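Local coordinates for CD180 antigen (PDB 3T6Q), which may cooperate with MD-1 and TLR4 in the innate response of B cells to bacterial lipopolysaccharide, and leads to NF-kappa-B activation, at residues D584-N589 against G595-D600; N311-E314 against Q318-A321; I9-N14 against C37-F42. All coordinates share one frame; numbering follows the deposited sequence. Where two conformers were deposited one is given.

Interaction 1: residues D584-N589 against G595-D600; sequences DTLCEN and GVRLSD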
ATOM      1  N   ASP A 584      41.311  -7.312 -20.553  0.50 30.62           N
ATOM      2  CA  ASP A 584      42.093  -6.586 -19.552  0.50 30.04           C
ATOM      3  C   ASP A 584      43.579  -6.964 -19.577  0.50 28.41           C
ATOM      4  O   ASP A 584      44.285  -6.785 -18.588  0.50 29.09           O
ATOM      5  CB  ASP A 584      41.477  -6.768 -18.166  0.50 28.58           C
ATOM      6  CG  ASP A 584      39.993  -6.430 -18.153  0.50 31.10           C
ATOM      7  OD1 ASP A 584      39.636  -5.371 -17.612  0.50 35.68           O
ATOM      8  OD2 ASP A 584      39.190  -7.207 -18.701  0.50 28.12           O
ATOM      9  N   THR A 585      44.031  -7.483 -20.720  1.00 27.65           N
ATOM     10  CA  THR A 585      45.435  -7.866 -20.926  1.00 29.66           C
ATOM     11  C   THR A 585      46.036  -6.856 -21.921  1.00 24.34           C
ATOM     12  O   THR A 585      45.876  -6.986 -23.124  1.00 27.15           O
ATOM     13  CB  THR A 585      45.544  -9.316 -21.422  1.00 28.97           C
ATOM     14  OG1 THR A 585      44.839 -10.144 -20.496  1.00 28.62           O
ATOM     15  CG2 THR A 585      47.037  -9.789 -21.491  1.00 23.43           C
ATOM     16  N   LEU A 586      46.708  -5.851 -21.362  1.00 25.11           N
ATOM     17  CA  LEU A 586      47.049  -4.619 -22.067  1.00 26.07           C
ATOM     18  C   LEU A 586      48.555  -4.401 -22.029  1.00 28.76           C
ATOM     19  O   LEU A 586      49.235  -4.863 -21.093  1.00 28.79           O
ATOM     20  CB  LEU A 586      46.350  -3.417 -21.405  1.00 26.69           C
ATOM     21  CG  LEU A 586      44.876  -3.549 -20.964  1.00 30.30           C
ATOM     22  CD1 LEU A 586      44.373  -2.318 -20.205  1.00 28.06           C
ATOM     23  CD2 LEU A 586      43.984  -3.842 -22.150  1.00 29.73           C
ATOM     24  N   CYS A 587      49.052  -3.706 -23.050  1.00 24.99           N
ATOM     25  CA  CYS A 587      50.437  -3.298 -23.156  1.00 30.20           C
ATOM     26  C   CYS A 587      50.738  -2.231 -22.097  1.00 29.28           C
ATOM     27  O   CYS A 587      49.897  -1.385 -21.782  1.00 30.85           O
ATOM     28  CB  CYS A 587      50.684  -2.688 -24.520  1.00 25.60           C
ATOM     29  SG  CYS A 587      50.355  -3.682 -25.994  1.00 33.89           S
ATOM     30  N   GLU A 588      51.948  -2.272 -21.560  1.00 29.34           N
ATOM     31  CA  GLU A 588      52.430  -1.223 -20.685  1.00 27.38           C
ATOM     32  C   GLU A 588      53.519  -0.402 -21.412  1.00 27.93           C
ATOM     33  O   GLU A 588      53.705   0.778 -21.134  1.00 27.85           O
ATOM     34  CB  GLU A 588      52.950  -1.810 -19.382  1.00 25.60           C
ATOM     35  CG  GLU A 588      53.678  -0.869 -18.450  1.00 33.92           C
ATOM     36  CD  GLU A 588      52.814   0.287 -17.953  1.00 41.94           C
ATOM     37  OE1 GLU A 588      53.376   1.283 -17.442  1.00 52.95           O
ATOM     38  OE2 GLU A 588      51.584   0.213 -18.082  1.00 46.53           O
ATOM     39  N   ASN A 589      54.248  -1.034 -22.318  1.00 27.60           N
ATOM     40  CA  ASN A 589      55.221  -0.327 -23.150  1.00 26.59           C
ATOM     41  C   ASN A 589      55.108  -0.834 -24.577  1.00 24.27           C
ATOM     42  O   ASN A 589      54.765  -2.005 -24.776  1.00 25.48           O
ATOM     43  CB  ASN A 589      56.669  -0.538 -22.627  1.00 27.57           C
ATOM     44  CG  ASN A 589      56.940   0.247 -21.366  1.00 33.18           C
ATOM     45  OD1 ASN A 589      57.186   1.447 -21.419  1.00 35.51           O
ATOM     46  ND2 ASN A 589      56.874  -0.416 -20.223  1.00 29.86           N
ATOM     47  N   GLY A 595      47.947   0.640 -22.477  1.00 34.82           N
ATOM     48  CA  GLY A 595      46.495   0.516 -22.319  1.00 32.09           C
ATOM     49  C   GLY A 595      45.835  -0.114 -23.526  1.00 29.88           C
ATOM     50  O   GLY A 595      44.660  -0.380 -23.484  1.00 35.34           O
ATOM     51  N   VAL A 596      46.577  -0.382 -24.596  1.00 28.02           N
ATOM     52  CA  VAL A 596      46.053  -1.113 -25.767  1.00 30.44           C
ATOM     53  C   VAL A 596      46.068  -2.624 -25.469  1.00 34.65           C
ATOM     54  O   VAL A 596      47.058  -3.150 -24.962  1.00 32.41           O
ATOM     55  CB  VAL A 596      46.880  -0.810 -27.056  1.00 28.64           C
ATOM     56  CG1 VAL A 596      46.396  -1.604 -28.250  1.00 30.17           C
ATOM     57  CG2 VAL A 596      46.871   0.691 -27.385  1.00 30.01           C
ATOM     58  N   ARG A 597      44.975  -3.309 -25.800  1.00 33.39           N
ATOM     59  CA  ARG A 597      44.860  -4.771 -25.696  1.00 30.10           C
ATOM     60  C   ARG A 597      45.868  -5.421 -26.602  1.00 33.97           C
ATOM     61  O   ARG A 597      46.045  -4.966 -27.743  1.00 33.83           O
ATOM     62  CB  ARG A 597      43.458  -5.224 -26.155  1.00 30.34           C
ATOM     63  CG  ARG A 597      42.351  -4.772 -25.238  1.00 34.71           C
ATOM     64  CD  ARG A 597      40.985  -5.026 -25.829  1.00 41.77           C
ATOM     65  NE  ARG A 597      39.981  -4.531 -24.898  1.00 45.96           N
ATOM     66  CZ  ARG A 597      38.667  -4.622 -25.076  1.00 54.28           C
ATOM     67  NH1 ARG A 597      38.176  -5.203 -26.164  1.00 51.94           N
ATOM     68  NH2 ARG A 597      37.846  -4.139 -24.145  1.00 48.09           N
ATOM     69  N   LEU A 598      46.504  -6.497 -26.127  1.00 28.55           N
ATOM     70  CA  LEU A 598      47.464  -7.200 -26.963  1.00 32.13           C
ATOM     71  C   LEU A 598      46.803  -7.802 -28.182  1.00 40.14           C
ATOM     72  O   LEU A 598      47.466  -7.990 -29.201  1.00 39.39           O
ATOM     73  CB  LEU A 598      48.219  -8.323 -26.223  1.00 35.67           C
ATOM     74  CG  LEU A 598      49.017  -8.208 -24.914  1.00 38.47           C
ATOM     75  CD1 LEU A 598      50.289  -9.038 -25.025  1.00 29.93           C
ATOM     76  CD2 LEU A 598      49.349  -6.811 -24.455  1.00 29.15           C
ATOM     77  N   SER A 599      45.514  -8.137 -28.066  1.00 37.01           N
ATOM     78  CA  SER A 599      44.742  -8.632 -29.215  1.00 45.31           C
ATOM     79  C   SER A 599      44.706  -7.601 -30.370  1.00 45.50           C
ATOM     80  O   SER A 599      44.601  -7.980 -31.534  1.00 46.69           O
ATOM     81  CB  SER A 599      43.324  -9.062 -28.799  1.00 37.07           C
ATOM     82  OG  SER A 599      42.631  -7.999 -28.152  1.00 41.48           O
ATOM     83  N   ASP A 600      44.851  -6.315 -30.046  1.00 41.57           N
ATOM     84  CA  ASP A 600      44.885  -5.259 -31.068  1.00 44.58           C
ATOM     85  C   ASP A 600      46.285  -4.863 -31.573  1.00 44.64           C
ATOM     86  O   ASP A 600      46.410  -3.874 -32.295  1.00 41.39           O
ATOM     87  CB  ASP A 600      44.107  -4.030 -30.579  1.00 39.69           C
ATOM     88  CG  ASP A 600      42.680  -4.366 -30.217  1.00 44.88           C
ATOM     89  OD1 ASP A 600      42.141  -5.314 -30.833  1.00 45.29           O
ATOM     90  OD2 ASP A 600      42.104  -3.717 -29.312  1.00 48.99           O
TER
HETATM   91  O   HOH W   1      44.407  -8.479 -25.165  1.00 32.37           O
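Cys587 and Val596 form the shortest of three backbone hydrogen bonds here, with Cys587 N 2.8 Å from Val596 O. A second runs from Gly595 N to Cys587 O at 2.9 Å. Cys587 is thus held at both its N-H and its carbonyl. The third bond goes from Leu598 N to Thr585 O, 3.1 Å long and in the carbonyl plane. Thr585 O also accepts from a water, which in turn accepts from Ser599 N. Leu586 and Arg597 form a single non-hydrogen-bonded antiparallel bridge between these bonds. The touching parts run 108° apart end to end, and no second bridge follows.

Packing fills in around the bridge. The side chains of Leu586 and Arg597 run alongside each other in the same direction. Leu586 CD2 touches Arg597 CG at 3.6 Å, so the contact uses the aliphatic root of the arginine. Both leucine methyls, CD1 and CD2, also lie near Gly595 O. On Leu598 it is CD2 that reaches in, 3.4 Å from Cys587 N and 3.6 Å from Cys587 SG. Cys587 has SG beside its backbone N (chi1 -58°), which places the sulfur near both Val596 O and this methyl.

The contact belongs to the LRRCT cap. Cys587 SG is disulfide-bonded to Cys561. Leu598 packs on Phe568, Leu569 and Tyr572 of helix 566-574, and Thr585 also touches Tyr572. Strand 587-589 runs parallel to strand 559-560, joined to it by backbone bonds.

Interaction 2: residues N311-E314 against Q318-A321; sequences NKFE and QISA
Phe313 and Ile319 make the tight half of this contact. The methyl CG2 of Ile319 sits over one face of the Phe313 ring, 3.9 Å from its centroid. It lies only 6° off the ring normal, a well-centred CH-pi contact. CZ is the nearest ring atom to Ile319 CG2, at 4.0 Å, and CE1 and CE2 are hardly farther. The isoleucine side chain comes in roughly perpendicular to that of Phe313. Ile319 holds CG2 beside its backbone N, while CG1 lies between that N and the carbonyl carbon (chi1 76°). CG2 is therefore the branch that meets the ring. Both residues are buried.

The other half is polar and looser. Gln318 reaches back along an extended chain (chi2 174°) to the backbone of Glu314. Its OE1 accepts from Glu314 N at 2.8 Å, with the donor nearly in line with the amide C=O. The same oxygen also accepts from Asn315 N, so one side-chain carbonyl serves two successive N-H groups of the turn. Glu314 CB lies 3.4 Å from Gln318 OE1. Beyond this point Glu314 is exposed. In the conformer given, a water lies between Glu314 OE2 and Gln318 NE2 with weak bonds to both; this bridge is doubtful, because Glu314 has a second conformer.

The turn lies in LRR 10, between strands 305-307 and 329-331. Asn311 is the asparagine of the leucine-rich repeat consensus, and its side chain bonds to backbone atoms of Leu285, Thr288 and Leu290 in the preceding coil. Phe313 follows at the apolar position two residues on. Its side chain packs on Leu290, in the loop after strand 282-284, and on Leu339, in the loop after strand 329-331, while its carbonyl accepts from Asn335 ND2.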
ATOM      1  N   ASN A 311      25.311 -16.379  20.060  1.00 14.51           N
ATOM      2  CA  ASN A 311      24.873 -16.338  21.449  1.00 15.65           C
ATOM      3  C   ASN A 311      26.014 -15.816  22.320  1.00 15.24           C
ATOM      4  O   ASN A 311      26.966 -15.237  21.768  1.00 17.21           O
ATOM      5  CB  ASN A 311      24.381 -17.728  21.817  1.00 14.22           C
ATOM      6  CG  ASN A 311      22.966 -17.925  21.299  1.00 16.97           C
ATOM      7  OD1 ASN A 311      22.131 -17.065  21.516  1.00 16.71           O
ATOM      8  ND2 ASN A 311      22.750 -18.945  20.478  1.00 16.05           N
ATOM      9  N   LYS A 312      25.974 -16.049  23.637  1.00 18.05           N
ATOM     10  CA  LYS A 312      26.966 -15.436  24.509  1.00 17.97           C
ATOM     11  C   LYS A 312      27.510 -16.385  25.559  1.00 19.98           C
ATOM     12  O   LYS A 312      27.610 -16.045  26.714  1.00 18.22           O
ATOM     13  CB  LYS A 312      26.504 -14.086  25.112  1.00 23.90           C
ATOM     14  CG  LYS A 312      25.072 -14.067  25.567  1.00 29.80           C
ATOM     15  CD  LYS A 312      24.595 -12.687  26.051  1.00 37.28           C
ATOM     16  CE  LYS A 312      23.398 -12.887  27.006  1.00 41.33           C
ATOM     17  NZ  LYS A 312      22.761 -11.609  27.445  1.00 42.14           N
ATOM     18  N   PHE A 313      27.900 -17.572  25.128  1.00 15.38           N
ATOM     19  CA  PHE A 313      28.562 -18.532  26.030  1.00 19.96           C
ATOM     20  C   PHE A 313      29.940 -18.037  26.385  1.00 20.13           C
ATOM     21  O   PHE A 313      30.594 -17.368  25.553  1.00 22.54           O
ATOM     22  CB  PHE A 313      28.707 -19.901  25.333  1.00 16.33           C
ATOM     23  CG  PHE A 313      27.370 -20.474  24.878  1.00 17.36           C
ATOM     24  CD1 PHE A 313      26.456 -20.973  25.809  1.00 18.41           C
ATOM     25  CD2 PHE A 313      27.005 -20.444  23.528  1.00 20.34           C
ATOM     26  CE1 PHE A 313      25.201 -21.438  25.391  1.00 21.85           C
ATOM     27  CE2 PHE A 313      25.773 -20.917  23.099  1.00 21.21           C
ATOM     28  CZ  PHE A 313      24.866 -21.417  24.026  1.00 19.34           C
ATOM     29  N   GLU A 314      30.404 -18.385  27.583  0.50 18.20           N
ATOM     30  CA  GLU A 314      31.798 -18.129  27.969  0.50 20.44           C
ATOM     31  C   GLU A 314      32.662 -19.335  27.674  0.50 18.46           C
ATOM     32  O   GLU A 314      33.846 -19.211  27.374  0.50 17.25           O
ATOM     33  CB  GLU A 314      31.885 -17.813  29.465  0.50 21.00           C
ATOM     34  CG  GLU A 314      31.228 -16.481  29.798  0.50 26.77           C
ATOM     35  CD  GLU A 314      30.905 -16.343  31.278  0.50 32.12           C
ATOM     36  OE1 GLU A 314      31.588 -16.986  32.116  0.50 33.92           O
ATOM     37  OE2 GLU A 314      29.956 -15.589  31.597  0.50 36.77           O
ATOM     38  N   GLN A 318      29.387 -25.032  28.624  1.00 19.41           N
ATOM     39  CA  GLN A 318      28.088 -24.459  28.981  1.00 17.77           C
ATOM     40  C   GLN A 318      26.947 -24.803  27.994  1.00 22.30           C
ATOM     41  O   GLN A 318      25.790 -24.461  28.266  1.00 22.88           O
ATOM     42  CB  GLN A 318      28.190 -22.932  29.120  1.00 18.28           C
ATOM     43  CG  GLN A 318      28.972 -22.428  30.352  1.00 21.40           C
ATOM     44  CD  GLN A 318      29.161 -20.922  30.340  1.00 25.14           C
ATOM     45  OE1 GLN A 318      29.561 -20.342  29.330  1.00 23.20           O
ATOM     46  NE2 GLN A 318      28.891 -20.277  31.468  1.00 25.49           N
ATOM     47  N   ILE A 319      27.257 -25.447  26.860  1.00 19.54           N
ATOM     48  CA  ILE A 319      26.191 -25.922  25.986  1.00 22.37           C
ATOM     49  C   ILE A 319      25.620 -27.244  26.514  1.00 22.51           C
ATOM     50  O   ILE A 319      24.552 -27.663  26.054  1.00 21.75           O
ATOM     51  CB  ILE A 319      26.573 -26.000  24.477  1.00 20.15           C
ATOM     52  CG1 ILE A 319      27.482 -27.221  24.167  1.00 20.66           C
ATOM     53  CG2 ILE A 319      27.232 -24.684  24.034  1.00 18.67           C
ATOM     54  CD1 ILE A 319      27.462 -27.675  22.700  1.00 19.29           C
ATOM     55  N   SER A 320      26.321 -27.876  27.466  1.00 20.16           N
ATOM     56  CA  SER A 320      25.911 -29.168  28.043  1.00 23.32           C
ATOM     57  C   SER A 320      25.620 -30.214  26.969  1.00 23.65           C
ATOM     58  O   SER A 320      24.461 -30.634  26.789  1.00 22.26           O
ATOM     59  CB  SER A 320      24.660 -28.975  28.936  1.00 22.58           C
ATOM     60  OG  SER A 320      24.982 -28.148  30.054  1.00 27.07           O
ATOM     61  N   ALA A 321      26.668 -30.635  26.268  1.00 19.66           N
ATOM     62  CA  ALA A 321      26.540 -31.487  25.103  1.00 20.60           C
ATOM     63  C   ALA A 321      25.952 -32.869  25.421  1.00 22.73           C
ATOM     64  O   ALA A 321      25.565 -33.603  24.495  1.00 22.11           O
ATOM     65  CB  ALA A 321      27.928 -31.644  24.449  1.00 23.03           C
TER
HETATM   66  O   HOH W   2      27.810 -17.651  30.303  1.00 41.55           O

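Interaction 3: residues I9-N14 against C37-F42; sequences IEKEVN and CLEFSF. With NAG (2-acetamido-2-deoxy-beta-D-glucopyranose), chain P.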
ATOM      1  N   ILE A   9      22.594  -2.651 -22.923  1.00 41.32           N
ATOM      2  CA  ILE A   9      23.783  -3.462 -22.786  1.00 42.56           C
ATOM      3  C   ILE A   9      23.496  -4.856 -23.327  1.00 48.52           C
ATOM      4  O   ILE A   9      22.549  -5.542 -22.901  1.00 34.92           O
ATOM      5  CB  ILE A   9      24.270  -3.486 -21.323  1.00 44.40           C
ATOM      6  CG1 ILE A   9      24.731  -2.084 -20.913  1.00 42.19           C
ATOM      7  CG2 ILE A   9      25.414  -4.475 -21.124  1.00 39.37           C
ATOM      8  CD1 ILE A   9      24.510  -1.786 -19.443  1.00 48.70           C
ATOM      9  N   GLU A  10      24.303  -5.253 -24.309  1.00 51.91           N
ATOM     10  CA  GLU A  10      24.214  -6.591 -24.850  1.00 45.87           C
ATOM     11  C   GLU A  10      24.999  -7.546 -23.960  1.00 48.29           C
ATOM     12  O   GLU A  10      26.222  -7.617 -24.045  1.00 51.44           O
ATOM     13  CB  GLU A  10      24.757  -6.637 -26.266  1.00 51.87           C
ATOM     14  CG  GLU A  10      24.774  -8.040 -26.833  1.00 57.21           C
ATOM     15  CD  GLU A  10      25.199  -8.065 -28.280  1.00 63.35           C
ATOM     16  OE1 GLU A  10      24.302  -8.032 -29.144  1.00 55.72           O
ATOM     17  OE2 GLU A  10      26.424  -8.098 -28.540  1.00 65.19           O
ATOM     18  N   LYS A  11      24.296  -8.272 -23.105  1.00 41.91           N
ATOM     19  CA  LYS A  11      24.952  -9.208 -22.223  1.00 45.53           C
ATOM     20  C   LYS A  11      25.276 -10.493 -22.963  1.00 47.74           C
ATOM     21  O   LYS A  11      26.374 -10.998 -22.832  1.00 52.81           O
ATOM     22  CB  LYS A  11      24.121  -9.467 -20.973  1.00 47.12           C
ATOM     23  CG  LYS A  11      23.991  -8.219 -20.109  1.00 43.96           C
ATOM     24  CD  LYS A  11      23.128  -8.482 -18.892  1.00 47.36           C
ATOM     25  CE  LYS A  11      23.963  -8.937 -17.718  1.00 53.49           C
ATOM     26  NZ  LYS A  11      23.093  -9.565 -16.686  1.00 61.64           N
ATOM     27  N   GLU A  12      24.323 -11.023 -23.730  1.00 49.73           N
ATOM     28  CA  GLU A  12      24.569 -12.174 -24.612  1.00 51.79           C
ATOM     29  C   GLU A  12      24.060 -11.852 -25.994  1.00 54.55           C
ATOM     30  O   GLU A  12      22.863 -11.635 -26.166  1.00 48.16           O
ATOM     31  CB  GLU A  12      23.818 -13.406 -24.150  1.00 55.88           C
ATOM     32  CG  GLU A  12      24.532 -14.294 -23.160  1.00 73.32           C
ATOM     33  CD  GLU A  12      23.748 -15.571 -22.908  1.00 80.03           C
ATOM     34  OE1 GLU A  12      23.171 -15.707 -21.805  1.00 85.43           O
ATOM     35  OE2 GLU A  12      23.679 -16.423 -23.824  1.00 73.70           O
ATOM     36  N   VAL A  13      24.967 -11.835 -26.971  1.00 56.46           N
ATOM     37  CA  VAL A  13      24.642 -11.556 -28.372  1.00 48.53           C
ATOM     38  C   VAL A  13      23.339 -12.233 -28.765  1.00 39.91           C
ATOM     39  O   VAL A  13      23.181 -13.453 -28.581  1.00 37.38           O
ATOM     40  CB  VAL A  13      25.766 -12.030 -29.341  1.00 55.37           C
ATOM     41  CG1 VAL A  13      25.460 -11.597 -30.765  1.00 50.20           C
ATOM     42  CG2 VAL A  13      27.134 -11.514 -28.896  1.00 58.96           C
ATOM     43  N   ASN A  14      22.399 -11.432 -29.276  1.00 42.10           N
ATOM     44  CA  ASN A  14      21.102 -11.927 -29.768  1.00 45.15           C
ATOM     45  C   ASN A  14      20.151 -12.521 -28.718  1.00 40.85           C
ATOM     46  O   ASN A  14      19.035 -12.919 -29.058  1.00 40.59           O
ATOM     47  CB  ASN A  14      21.291 -12.936 -30.912  1.00 43.04           C
ATOM     48  CG  ASN A  14      21.894 -12.311 -32.151  1.00 57.52           C
ATOM     49  OD1 ASN A  14      21.579 -11.171 -32.500  1.00 59.17           O
ATOM     50  ND2 ASN A  14      22.768 -13.065 -32.833  1.00 77.56           N
ATOM     51  N   CYS A  37      15.935 -12.879 -22.980  0.50 26.20           N
ATOM     52  CA  CYS A  37      15.989 -12.363 -21.596  0.50 28.74           C
ATOM     53  C   CYS A  37      16.154 -10.849 -21.599  0.50 29.32           C
ATOM     54  O   CYS A  37      17.219 -10.340 -21.938  0.50 30.08           O
ATOM     55  CB  CYS A  37      17.111 -13.036 -20.793  0.50 30.51           C
ATOM     56  SG  CYS A  37      17.063 -14.846 -20.791  0.50 36.14           S
ATOM     57  N   LEU A  38      15.082 -10.146 -21.219  1.00 29.04           N
ATOM     58  CA  LEU A  38      15.021  -8.692 -21.262  1.00 24.32           C
ATOM     59  C   LEU A  38      14.874  -8.107 -19.833  1.00 25.08           C
ATOM     60  O   LEU A  38      13.872  -8.344 -19.149  1.00 23.77           O
ATOM     61  CB  LEU A  38      13.847  -8.230 -22.148  1.00 26.29           C
ATOM     62  CG  LEU A  38      13.901  -6.707 -22.441  1.00 25.13           C
ATOM     63  CD1 LEU A  38      15.239  -6.298 -23.038  1.00 29.21           C
ATOM     64  CD2 LEU A  38      12.747  -6.220 -23.301  1.00 26.93           C
ATOM     65  N   GLU A  39      15.884  -7.357 -19.417  1.00 24.33           N
ATOM     66  CA  GLU A  39      15.901  -6.691 -18.093  1.00 27.76           C
ATOM     67  C   GLU A  39      15.551  -5.266 -18.397  1.00 25.72           C
ATOM     68  O   GLU A  39      16.373  -4.498 -18.920  1.00 30.26           O
ATOM     69  CB  GLU A  39      17.323  -6.802 -17.518  1.00 30.04           C
ATOM     70  CG  GLU A  39      17.838  -8.235 -17.643  1.00 38.43           C
ATOM     71  CD  GLU A  39      19.236  -8.443 -17.100  1.00 47.79           C
ATOM     72  OE1 GLU A  39      19.923  -7.455 -16.787  1.00 53.61           O
ATOM     73  OE2 GLU A  39      19.652  -9.613 -16.988  1.00 53.63           O
ATOM     74  N   PHE A  40      14.313  -4.904 -18.112  1.00 25.23           N
ATOM     75  CA  PHE A  40      13.822  -3.604 -18.518  1.00 25.52           C
ATOM     76  C   PHE A  40      13.445  -2.721 -17.307  1.00 24.62           C
ATOM     77  O   PHE A  40      12.662  -1.779 -17.455  1.00 25.45           O
ATOM     78  CB  PHE A  40      12.604  -3.826 -19.452  1.00 24.87           C
ATOM     79  CG  PHE A  40      12.413  -2.733 -20.498  1.00 27.28           C
ATOM     80  CD1 PHE A  40      11.404  -1.787 -20.367  1.00 25.23           C
ATOM     81  CD2 PHE A  40      13.234  -2.676 -21.609  1.00 30.02           C
ATOM     82  CE1 PHE A  40      11.233  -0.779 -21.327  1.00 30.84           C
ATOM     83  CE2 PHE A  40      13.076  -1.684 -22.578  1.00 33.09           C
ATOM     84  CZ  PHE A  40      12.068  -0.731 -22.434  1.00 30.33           C
ATOM     85  N   SER A  41      13.983  -3.034 -16.126  0.50 23.41           N
ATOM     86  CA  SER A  41      13.584  -2.312 -14.912  0.50 24.07           C
ATOM     87  C   SER A  41      13.933  -0.835 -14.972  0.50 24.03           C
ATOM     88  O   SER A  41      14.891  -0.436 -15.633  0.50 25.64           O
ATOM     89  CB  SER A  41      14.188  -2.917 -13.656  0.50 23.21           C
ATOM     90  OG  SER A  41      15.598  -2.945 -13.726  0.50 24.79           O
ATOM     91  N   PHE A  42      13.145  -0.048 -14.253  1.00 24.75           N
ATOM     92  CA  PHE A  42      13.399   1.382 -14.056  1.00 28.12           C
ATOM     93  C   PHE A  42      13.290   2.184 -15.352  1.00 28.37           C
ATOM     94  O   PHE A  42      14.033   3.146 -15.555  1.00 28.90           O
ATOM     95  CB  PHE A  42      14.737   1.643 -13.353  1.00 25.09           C
ATOM     96  CG  PHE A  42      14.822   1.052 -11.947  1.00 26.13           C
ATOM     97  CD1 PHE A  42      15.499  -0.132 -11.723  1.00 25.04           C
ATOM     98  CD2 PHE A  42      14.233   1.703 -10.859  1.00 27.25           C
ATOM     99  CE1 PHE A  42      15.599  -0.679 -10.443  1.00 28.64           C
ATOM    100  CE2 PHE A  42      14.345   1.174  -9.570  1.00 25.82           C
ATOM    101  CZ  PHE A  42      15.001  -0.025  -9.367  1.00 25.38           C
TER
HETATM  102  C1  NAG P 700      23.438 -12.626 -34.040  1.00 86.90           C
HETATM  103  C2  NAG P 700      24.351 -13.802 -34.410  1.00 84.45           C
HETATM  104  C3  NAG P 700      24.890 -13.684 -35.830  1.00 94.30           C
HETATM  105  C4  NAG P 700      23.808 -13.327 -36.838  1.00 91.97           C
HETATM  106  C5  NAG P 700      22.960 -12.151 -36.357  1.00 91.01           C
HETATM  107  C6  NAG P 700      21.745 -11.960 -37.259  1.00 88.02           C
HETATM  108  C7  NAG P 700      25.680 -14.925 -32.685  1.00 89.19           C
HETATM  109  C8  NAG P 700      26.927 -14.893 -31.844  1.00 81.46           C
HETATM  110  N2  NAG P 700      25.498 -13.907 -33.528  1.00 83.05           N
HETATM  111  O3  NAG P 700      25.473 -14.912 -36.203  1.00111.59           O
HETATM  112  O4  NAG P 700      24.455 -12.996 -38.044  1.00 96.45           O
HETATM  113  O5  NAG P 700      22.473 -12.384 -35.051  1.00 89.99           O
HETATM  114  O6  NAG P 700      21.768 -10.651 -37.779  1.00 91.37           O
HETATM  115  O7  NAG P 700      24.879 -15.854 -32.571  1.00 91.08           O
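Lys11 and Glu39 carry this whole contact, through a salt bridge at the surface. Lys11 NZ is 3.5 Å from Glu39 OE2, a long salt bridge whose hydrogen bond is weak. The other oxygen, Glu39 OE1, is 3.8 Å from the same NZ, so the ammonium group lies near both ends of the carboxylate. The lysine chain bends at chi3 (91°), which turns NZ aside from the line of the chain. Lys11 CD also comes near, 4.0 Å from Glu39 OE1. Glu39 stays extended beyond CG and meets the lysine chain crosswise. Lys11 is exposed and Glu39 partly exposed, and the contact buries little surface.

The pair spans strand 16-18, which lies between strands 9-12 and 37-39. Strand 9-12 runs antiparallel to 16-18 and forms the N-terminal edge of the receptor's concave strand array. Strand 37-39 belongs to LRR 1 and runs parallel to 16-18. A classic beta bulge interrupts strand 9-12, with Lys11 and Glu12 together set opposite the single residue Thr16. Lys11 touches Thr16 and Asn18 as it crosses the intervening strand. The Cys8-Cys19 disulfide joins the chain just before strand 9-12 to that just after 16-18, within the cap that closes this end of the solenoid, as in other LRRNT modules.

Farther along the first segment, Asn14 is N-glycosylated. Its ND2 is bonded to C1 of the sugar at 1.4 Å. Val13 CG1 lies 3.6 Å from N2 of the same sugar. At the other end, Phe42 makes a cation-pi contact with a basic side chain of another protein chain.

From the N terminus, interaction 3 comes first. It closes a loop of 22 residues, 15-36, that includes strand 16-18, and ties the N-terminal edge to LRR 1. Interaction 2 follows in LRR 10 and closes a turn of only three residues, 315-317, within a single repeat. Interaction 1 comes last and closes a five-residue loop, 590-594, inside the LRRCT cap. The three are in series, so none nests within or crosses another. The solenoid curves round, leaving the centres of interactions 1 and 3 about 28 Å apart. Interaction 2 lies across the chain's centre from both, its own centre about 57 Å and 51 Å from theirs.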